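Local structure of alginate biosynthesis protein AlgX (Pseudomonas aeruginosa, 4KNC) at residues Leu53-Gly58 with Tyr107-Lys112; His141-Lys146 with Arg157-Ile162; Tyr355-Thr360 with Tyr397-Arg402. The protein helps to make the biofilm exopolysaccharide alginate, taking part in its O-acetylation and protecting the polymer from degradation as it crosses the periplasm. One frame throughout, in Å; residues are numbered along the deposited sequence.

Contact 1: Leu53-Gly58 with Tyr107-Lys112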
# COMPACT_ATOMS: atom_id res chain seq x y z
N LEU A 53 -6.68 -16.15 10.88
CA LEU A 53 -7.91 -16.92 11.10
C LEU A 53 -9.09 -16.01 11.32
O LEU A 53 -10.10 -16.40 11.91
CB LEU A 53 -7.75 -17.86 12.30
CG LEU A 53 -6.62 -18.89 12.17
CD1 LEU A 53 -6.55 -19.79 13.40
CD2 LEU A 53 -6.82 -19.72 10.90
N ARG A 54 -8.97 -14.78 10.84
CA ARG A 54 -10.03 -13.80 11.02
C ARG A 54 -11.19 -14.14 10.11
O ARG A 54 -11.01 -14.81 9.08
CB ARG A 54 -9.52 -12.39 10.73
CG ARG A 54 -9.24 -12.11 9.25
CD ARG A 54 -9.34 -10.62 9.00
NE ARG A 54 -8.13 -9.90 9.33
CZ ARG A 54 -8.08 -8.68 9.87
NH1 ARG A 54 -9.19 -8.01 10.16
NH2 ARG A 54 -6.90 -8.14 10.11
N THR A 55 -12.38 -13.68 10.49
CA THR A 55 -13.58 -13.81 9.65
C THR A 55 -14.12 -12.46 9.22
O THR A 55 -15.08 -12.39 8.46
CB THR A 55 -14.72 -14.54 10.38
OG1 THR A 55 -15.02 -13.84 11.60
CG2 THR A 55 -14.33 -15.98 10.70
N ASP A 56 -13.53 -11.38 9.71
CA ASP A 56 -14.02 -10.03 9.39
C ASP A 56 -13.17 -9.39 8.30
O ASP A 56 -11.95 -9.41 8.39
CB ASP A 56 -14.01 -9.16 10.65
CG ASP A 56 -12.61 -8.97 11.21
OD1 ASP A 56 -12.03 -9.97 11.69
OD2 ASP A 56 -12.09 -7.84 11.13
N PHE A 57 -13.80 -8.82 7.27
CA PHE A 57 -13.07 -8.20 6.16
C PHE A 57 -13.74 -6.89 5.74
O PHE A 57 -14.90 -6.66 6.05
CB PHE A 57 -12.99 -9.16 4.97
CG PHE A 57 -12.18 -10.39 5.25
CD1 PHE A 57 -10.80 -10.36 5.16
CD2 PHE A 57 -12.79 -11.58 5.61
CE1 PHE A 57 -10.03 -11.49 5.44
CE2 PHE A 57 -12.04 -12.72 5.89
CZ PHE A 57 -10.65 -12.67 5.80
N GLY A 58 -13.01 -6.04 5.03
CA GLY A 58 -13.59 -4.80 4.52
C GLY A 58 -13.28 -3.56 5.34
O GLY A 58 -12.26 -3.48 6.04
N TYR A 107 -14.20 -21.19 8.53
CA TYR A 107 -13.74 -20.97 7.16
C TYR A 107 -14.80 -20.44 6.19
O TYR A 107 -14.53 -19.53 5.40
CB TYR A 107 -13.11 -22.25 6.59
CG TYR A 107 -12.88 -22.20 5.10
CD1 TYR A 107 -11.76 -21.58 4.58
CD2 TYR A 107 -13.78 -22.79 4.22
CE1 TYR A 107 -11.53 -21.53 3.21
CE2 TYR A 107 -13.57 -22.74 2.85
CZ TYR A 107 -12.45 -22.11 2.35
OH TYR A 107 -12.23 -22.05 0.99
N GLU A 108 -16.01 -20.99 6.26
CA GLU A 108 -17.05 -20.58 5.32
C GLU A 108 -17.45 -19.13 5.58
O GLU A 108 -17.72 -18.36 4.65
CB GLU A 108 -18.27 -21.51 5.38
CG GLU A 108 -17.99 -22.96 4.94
CD GLU A 108 -17.54 -23.07 3.49
OE1 GLU A 108 -17.86 -22.15 2.71
OE2 GLU A 108 -16.87 -24.06 3.13
N LEU A 109 -17.48 -18.74 6.85
CA LEU A 109 -17.84 -17.37 7.20
C LEU A 109 -16.78 -16.39 6.70
O LEU A 109 -17.11 -15.33 6.16
CB LEU A 109 -18.00 -17.23 8.71
CG LEU A 109 -18.41 -15.83 9.15
CD1 LEU A 109 -19.73 -15.48 8.47
CD2 LEU A 109 -18.50 -15.75 10.65
N ALA A 110 -15.51 -16.75 6.91
CA ALA A 110 -14.40 -15.94 6.44
C ALA A 110 -14.45 -15.77 4.92
O ALA A 110 -14.33 -14.66 4.41
CB ALA A 110 -13.05 -16.57 6.86
N LYS A 111 -14.64 -16.87 4.21
CA LYS A 111 -14.68 -16.85 2.74
C LYS A 111 -15.83 -16.00 2.21
O LYS A 111 -15.67 -15.23 1.26
CB LYS A 111 -14.78 -18.28 2.20
CG LYS A 111 -15.07 -18.36 0.70
CD LYS A 111 -15.19 -19.80 0.23
CE LYS A 111 -15.60 -19.86 -1.24
NZ LYS A 111 -15.58 -21.26 -1.74
N LYS A 112 -16.99 -16.16 2.83
CA LYS A 112 -18.18 -15.40 2.49
C LYS A 112 -17.92 -13.90 2.67
O LYS A 112 -18.18 -13.08 1.79
CB LYS A 112 -19.32 -15.86 3.40
CG LYS A 112 -20.68 -15.32 3.05
CD LYS A 112 -21.64 -15.40 4.23
CE LYS A 112 -21.91 -16.83 4.65
NZ LYS A 112 -22.56 -16.87 6.00
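Arg-54, whose carbonyl O rests 3.5 Å from the CB of Ala-110, runs forward beside its own loop and brings NH1 to 3.1 Å from OD2 of Asp-56. With an N-H...O angle of only 124°, this is a weak hydrogen bond within a salt bridge, and it ties residues 54 and 56 together on either side of Thr-55. In this SGNH hydrolase-like domain the loop leading to helix 61-76 lies against the first turns of helix 107-123. The backbones come very close: CA of Thr-55 is 3.9 Å from CA of Ala-110, an approach helped by the small methyl side chain on the helix. Thr-55 has OG1 between its backbone N and carbonyl carbon (chi1 57°), which leaves CG2 beside its own N and over the helix, 4.0 Å from the backbone N of Ala-110. Its CB meets CD2 of Leu-109, also at 4.0 Å, the two side chains crossing at a slant. One turn further along the helix, Asn-113 donates through ND2 to the carbonyl of Thr-55. Leu-91 of helix 89-93 touches both Phe-57 and Ala-110. The Phe-57 ring reaches the helix obliquely, its CE2 3.3 Å from the carbonyl O of Ala-110.

Contact 2: His141-Lys146 with Arg157-Ile162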
# COMPACT_ATOMS: atom_id res chain seq x y z
N HIS A 141 3.69 -27.20 -3.58
CA HIS A 141 4.36 -25.97 -3.19
C HIS A 141 3.36 -25.02 -2.52
O HIS A 141 2.60 -24.33 -3.20
CB HIS A 141 4.99 -25.29 -4.40
CG HIS A 141 6.07 -26.10 -5.04
ND1 HIS A 141 6.03 -26.49 -6.37
CD2 HIS A 141 7.22 -26.61 -4.54
CE1 HIS A 141 7.11 -27.19 -6.65
NE2 HIS A 141 7.85 -27.27 -5.56
N ALA A 142 3.37 -25.01 -1.19
CA ALA A 142 2.42 -24.23 -0.41
C ALA A 142 2.40 -22.76 -0.82
O ALA A 142 3.45 -22.16 -1.08
CB ALA A 142 2.74 -24.35 1.07
N TYR A 143 1.20 -22.17 -0.87
CA TYR A 143 1.04 -20.76 -1.24
C TYR A 143 1.87 -19.86 -0.30
O TYR A 143 2.62 -18.98 -0.75
CB TYR A 143 -0.45 -20.41 -1.19
CG TYR A 143 -0.86 -19.01 -1.62
CD1 TYR A 143 -0.71 -17.93 -0.77
CD2 TYR A 143 -1.50 -18.80 -2.85
CE1 TYR A 143 -1.11 -16.66 -1.15
CE2 TYR A 143 -1.91 -17.53 -3.23
CZ TYR A 143 -1.71 -16.46 -2.38
OH TYR A 143 -2.10 -15.18 -2.73
N TYR A 144 1.76 -20.11 1.00
CA TYR A 144 2.45 -19.32 2.04
C TYR A 144 3.65 -20.02 2.67
O TYR A 144 3.69 -21.24 2.76
CB TYR A 144 1.48 -18.96 3.16
CG TYR A 144 0.67 -17.71 2.89
CD1 TYR A 144 1.27 -16.45 3.00
CD2 TYR A 144 -0.68 -17.77 2.53
CE1 TYR A 144 0.56 -15.29 2.76
CE2 TYR A 144 -1.41 -16.61 2.28
CZ TYR A 144 -0.78 -15.37 2.40
OH TYR A 144 -1.46 -14.20 2.16
N PHE A 145 4.62 -19.23 3.14
CA PHE A 145 5.66 -19.78 4.01
C PHE A 145 5.01 -20.34 5.28
O PHE A 145 3.97 -19.85 5.73
CB PHE A 145 6.73 -18.74 4.36
CG PHE A 145 7.69 -18.42 3.23
CD1 PHE A 145 8.78 -19.25 2.96
CD2 PHE A 145 7.50 -17.29 2.43
CE1 PHE A 145 9.66 -18.95 1.91
CE2 PHE A 145 8.37 -16.98 1.40
CZ PHE A 145 9.46 -17.82 1.14
N LYS A 146 5.65 -21.37 5.84
CA LYS A 146 5.20 -22.05 7.07
C LYS A 146 5.03 -21.14 8.27
O LYS A 146 4.07 -21.29 9.03
CB LYS A 146 6.20 -23.15 7.46
CG LYS A 146 6.24 -24.31 6.48
CD LYS A 146 7.28 -25.35 6.91
CE LYS A 146 7.15 -26.62 6.09
NZ LYS A 146 8.13 -27.63 6.56
N ARG A 157 3.01 -16.63 -7.90
CA ARG A 157 2.84 -17.03 -9.29
C ARG A 157 1.38 -17.39 -9.58
O ARG A 157 0.78 -16.89 -10.54
CB ARG A 157 3.77 -18.21 -9.61
CG ARG A 157 3.58 -18.78 -11.03
CD ARG A 157 4.53 -19.96 -11.30
NE ARG A 157 4.25 -20.59 -12.58
CZ ARG A 157 3.26 -21.46 -12.78
NH1 ARG A 157 2.46 -21.79 -11.77
NH2 ARG A 157 3.05 -21.98 -13.99
N ARG A 158 0.81 -18.23 -8.73
CA ARG A 158 -0.60 -18.62 -8.88
C ARG A 158 -1.50 -17.40 -8.75
O ARG A 158 -2.55 -17.33 -9.39
CB ARG A 158 -1.01 -19.71 -7.87
CG ARG A 158 -0.27 -21.05 -8.05
CD ARG A 158 -0.94 -22.23 -7.33
NE ARG A 158 -0.73 -22.24 -5.87
CZ ARG A 158 0.33 -22.77 -5.25
NH1 ARG A 158 0.42 -22.73 -3.92
NH2 ARG A 158 1.31 -23.33 -5.95
N SER A 159 -1.09 -16.45 -7.92
CA SER A 159 -1.87 -15.22 -7.79
C SER A 159 -1.78 -14.37 -9.06
O SER A 159 -2.78 -13.81 -9.55
CB SER A 159 -1.38 -14.42 -6.59
OG SER A 159 -1.49 -15.19 -5.41
N ALA A 160 -0.57 -14.27 -9.59
CA ALA A 160 -0.35 -13.43 -10.75
C ALA A 160 -1.06 -13.98 -12.01
O ALA A 160 -1.46 -13.21 -12.89
CB ALA A 160 1.14 -13.24 -10.99
N LYS A 161 -1.25 -15.29 -12.08
CA LYS A 161 -2.02 -15.87 -13.19
C LYS A 161 -3.47 -15.31 -13.22
O LYS A 161 -3.96 -14.83 -14.26
CB LYS A 161 -1.99 -17.40 -13.11
CG LYS A 161 -2.42 -18.09 -14.39
CD LYS A 161 -2.12 -19.58 -14.32
CE LYS A 161 -0.67 -19.82 -13.96
N ILE A 162 -4.11 -15.31 -12.05
CA ILE A 162 -5.45 -14.74 -11.92
C ILE A 162 -5.48 -13.22 -12.17
O ILE A 162 -6.34 -12.71 -12.94
CB ILE A 162 -6.07 -15.09 -10.55
CG1 ILE A 162 -6.30 -16.60 -10.46
CG2 ILE A 162 -7.39 -14.35 -10.33
CD1 ILE A 162 -6.83 -17.05 -9.10
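Arg-158 reaches out from its helix to the carbonyl O of His-141 and holds it with both terminal nitrogens. NH1 makes the shorter and straighter bond, 2.8 Å with an N-H...O angle of 156°; NH2 adds a second, longer one at 3.2 Å, less straight. The oxygen lies close to the guanidinium plane, so the end of the group meets it edge-on, and the bend at chi3 (-75°) helps turn the group that way. NH1 also comes within 3.2 Å of the backbone N of Tyr-143. Both are donors and cannot bond to each other, but Glu-137 serves the two of them: OE1 forms a salt bridge with NH1, while OE2 accepts from Tyr-143 N. The segments enclose the stretch of the SGNH hydrolase-like domain that carries the probable catalytic Asp-148 and His-150, and the Tyr-143 side chain lies about 9 Å from that of His-150. Next along the helix, Ser-159 turns OG to the loop and accepts a 2.7 Å hydrogen bond from OH of Tyr-143. The same OG is hydrogen-bonded to the carbonyl of Gly-155, one helical turn earlier, so the serine links the tyrosine to the helix backbone. Tyr-143 reaches the serine with CG anti to its N (chi1 -176°), and its ring meets the serine obliquely, CE2 lying 3.2 Å from OG.

Contact 3: Tyr355-Thr360 with Tyr397-Arg402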
# COMPACT_ATOMS: atom_id res chain seq x y z
N TYR A 355 -8.89 24.06 -1.02
CA TYR A 355 -7.47 24.45 -1.16
C TYR A 355 -6.48 23.32 -0.82
O TYR A 355 -6.84 22.37 -0.12
CB TYR A 355 -7.16 25.74 -0.39
CG TYR A 355 -7.21 26.99 -1.26
CD1 TYR A 355 -8.42 27.62 -1.54
CD2 TYR A 355 -6.05 27.53 -1.81
CE1 TYR A 355 -8.47 28.77 -2.33
CE2 TYR A 355 -6.09 28.67 -2.60
CZ TYR A 355 -7.30 29.28 -2.86
OH TYR A 355 -7.33 30.41 -3.65
N VAL A 356 -5.25 23.45 -1.32
CA VAL A 356 -4.26 22.38 -1.20
C VAL A 356 -2.85 22.88 -0.80
O VAL A 356 -2.42 23.96 -1.21
CB VAL A 356 -4.22 21.54 -2.51
CG1 VAL A 356 -2.93 20.74 -2.65
CG2 VAL A 356 -5.43 20.62 -2.58
N ALA A 357 -2.15 22.08 0.01
CA ALA A 357 -0.80 22.40 0.46
C ALA A 357 0.26 21.49 -0.17
O ALA A 357 0.05 20.28 -0.34
CB ALA A 357 -0.72 22.30 1.98
N ASP A 358 1.41 22.09 -0.50
CA ASP A 358 2.52 21.42 -1.16
C ASP A 358 3.81 21.82 -0.46
O ASP A 358 4.14 23.00 -0.39
CB ASP A 358 2.58 21.85 -2.63
CG ASP A 358 3.42 20.91 -3.49
OD1 ASP A 358 4.39 20.32 -2.97
OD2 ASP A 358 3.10 20.75 -4.69
N VAL A 359 4.55 20.84 0.05
CA VAL A 359 5.62 21.13 1.01
C VAL A 359 6.89 20.29 0.80
O VAL A 359 6.82 19.07 0.72
CB VAL A 359 5.13 20.86 2.45
CG1 VAL A 359 6.25 21.02 3.45
CG2 VAL A 359 3.96 21.77 2.80
N THR A 360 8.05 20.93 0.75
CA THR A 360 9.29 20.22 0.46
C THR A 360 10.46 20.53 1.40
O THR A 360 11.00 21.64 1.39
CB THR A 360 9.74 20.48 -0.98
OG1 THR A 360 8.72 20.05 -1.89
CG2 THR A 360 11.04 19.73 -1.27
N TYR A 397 5.68 16.52 0.33
CA TYR A 397 4.42 16.06 0.89
C TYR A 397 3.36 16.93 0.25
O TYR A 397 3.64 18.07 -0.09
CB TYR A 397 4.38 16.32 2.40
CG TYR A 397 5.35 15.51 3.19
CD1 TYR A 397 6.68 15.87 3.26
CD2 TYR A 397 4.93 14.36 3.86
CE1 TYR A 397 7.58 15.12 4.00
CE2 TYR A 397 5.82 13.61 4.59
CZ TYR A 397 7.14 13.98 4.66
OH TYR A 397 8.02 13.22 5.40
N VAL A 398 2.14 16.40 0.10
CA VAL A 398 1.02 17.15 -0.47
C VAL A 398 -0.28 16.75 0.22
O VAL A 398 -0.52 15.56 0.43
CB VAL A 398 0.85 16.87 -1.98
CG1 VAL A 398 -0.32 17.66 -2.54
CG2 VAL A 398 2.13 17.19 -2.76
N PHE A 399 -1.10 17.72 0.61
CA PHE A 399 -2.35 17.38 1.30
C PHE A 399 -3.44 18.42 1.13
O PHE A 399 -3.16 19.60 0.98
CB PHE A 399 -2.11 17.08 2.80
CG PHE A 399 -1.66 18.28 3.60
CD1 PHE A 399 -0.31 18.58 3.72
CD2 PHE A 399 -2.58 19.08 4.26
CE1 PHE A 399 0.11 19.67 4.48
CE2 PHE A 399 -2.16 20.18 5.02
CZ PHE A 399 -0.81 20.47 5.12
N GLN A 400 -4.70 17.99 1.13
CA GLN A 400 -5.79 18.93 1.03
C GLN A 400 -6.08 19.52 2.41
O GLN A 400 -5.95 18.83 3.43
CB GLN A 400 -7.04 18.27 0.45
CG GLN A 400 -7.71 17.27 1.36
CD GLN A 400 -8.59 16.27 0.62
OE1 GLN A 400 -9.09 15.31 1.20
NE2 GLN A 400 -8.77 16.49 -0.68
N LEU A 401 -6.44 20.80 2.44
CA LEU A 401 -6.89 21.43 3.67
C LEU A 401 -8.20 20.77 4.04
O LEU A 401 -8.99 20.39 3.17
CB LEU A 401 -7.07 22.94 3.51
CG LEU A 401 -5.86 23.81 3.11
CD1 LEU A 401 -6.06 25.30 3.52
CD2 LEU A 401 -4.56 23.28 3.67
N ARG A 402 -8.42 20.63 5.34
CA ARG A 402 -9.54 19.86 5.88
C ARG A 402 -10.87 20.28 5.29
O ARG A 402 -11.17 21.47 5.18
CB ARG A 402 -9.57 19.96 7.40
CG ARG A 402 -10.62 19.07 8.05
CD ARG A 402 -10.32 18.81 9.51
NE ARG A 402 -11.53 18.41 10.23
CZ ARG A 402 -11.57 18.15 11.53
NH1 ARG A 402 -10.48 18.24 12.27
NH2 ARG A 402 -12.72 17.80 12.10
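The methyl group of Ala-357 lies over one face of the Phe-399 ring, a CH-pi contact with CB 3.8 Å from the ring centroid and 19° off the normal, displaced toward the rim at CZ. The two residues form a hydrogen-bonded pair in an antiparallel sheet of the carbohydrate-binding module, where strand 396-400 is one of the two edge strands within the chain; residues 397-400 run at 167° to residues 355-360, nearly antiparallel. Phe-399 leans across to its neighbour because CG stands between its backbone N and carbonyl carbon (chi1 66°), which swings the ring over the adjoining strand. Val-359 and Tyr-397 share this side of the sheet; the tyrosine ring turns an edge toward the carbonyl O of Val-359, and its OH bonds to the carbonyl of Val-366. Phe-399 and Tyr-397 also touch Leu-383 and Ile-385 of strand 380-386, so this side faces the module's second sheet, as in a beta sandwich.

On the other side Val-356 and Val-398 lie at a slant to each other, CG1 of Val-356 4.0 Å from CG1 of Val-398, and both meet Pro-315 of helix 307-316. Asp-358 crosses Val-398 at an angle, OD1 3.9 Å from CG2, while its OD2 forms a salt bridge with Arg-396. Beyond the strand end the chains stay joined: CD1 of Leu-401 meets CB of Tyr-355 at 4.1 Å. The backbone closes the pairing there, Leu-401 N donating to Tyr-355 O at 3.0 Å.

Overall arrangement
Contacts 1 and 2 belong to the SGNH hydrolase-like domain, with centres 19 Å apart, and each sets a loop against a helix; their helices, 107-123 and 153-169, follow each other in the chain. Contact 3 lies in the carbohydrate-binding module, across the chain's centre and about 40 Å from contact 2, centre to centre. The chemistry changes with place. At the surface, contact 1 relies on close van der Waals approach of backbone, methyl groups and a ring, with no hydrogen bond between its segments. Partly buried contact 2 works through hydrogen bonds from polar side chains, Tyr-143 being near the probable catalytic His-150. Buried contact 3 combines regular backbone hydrogen bonds between two strands with apolar groups on both sides of the sheet.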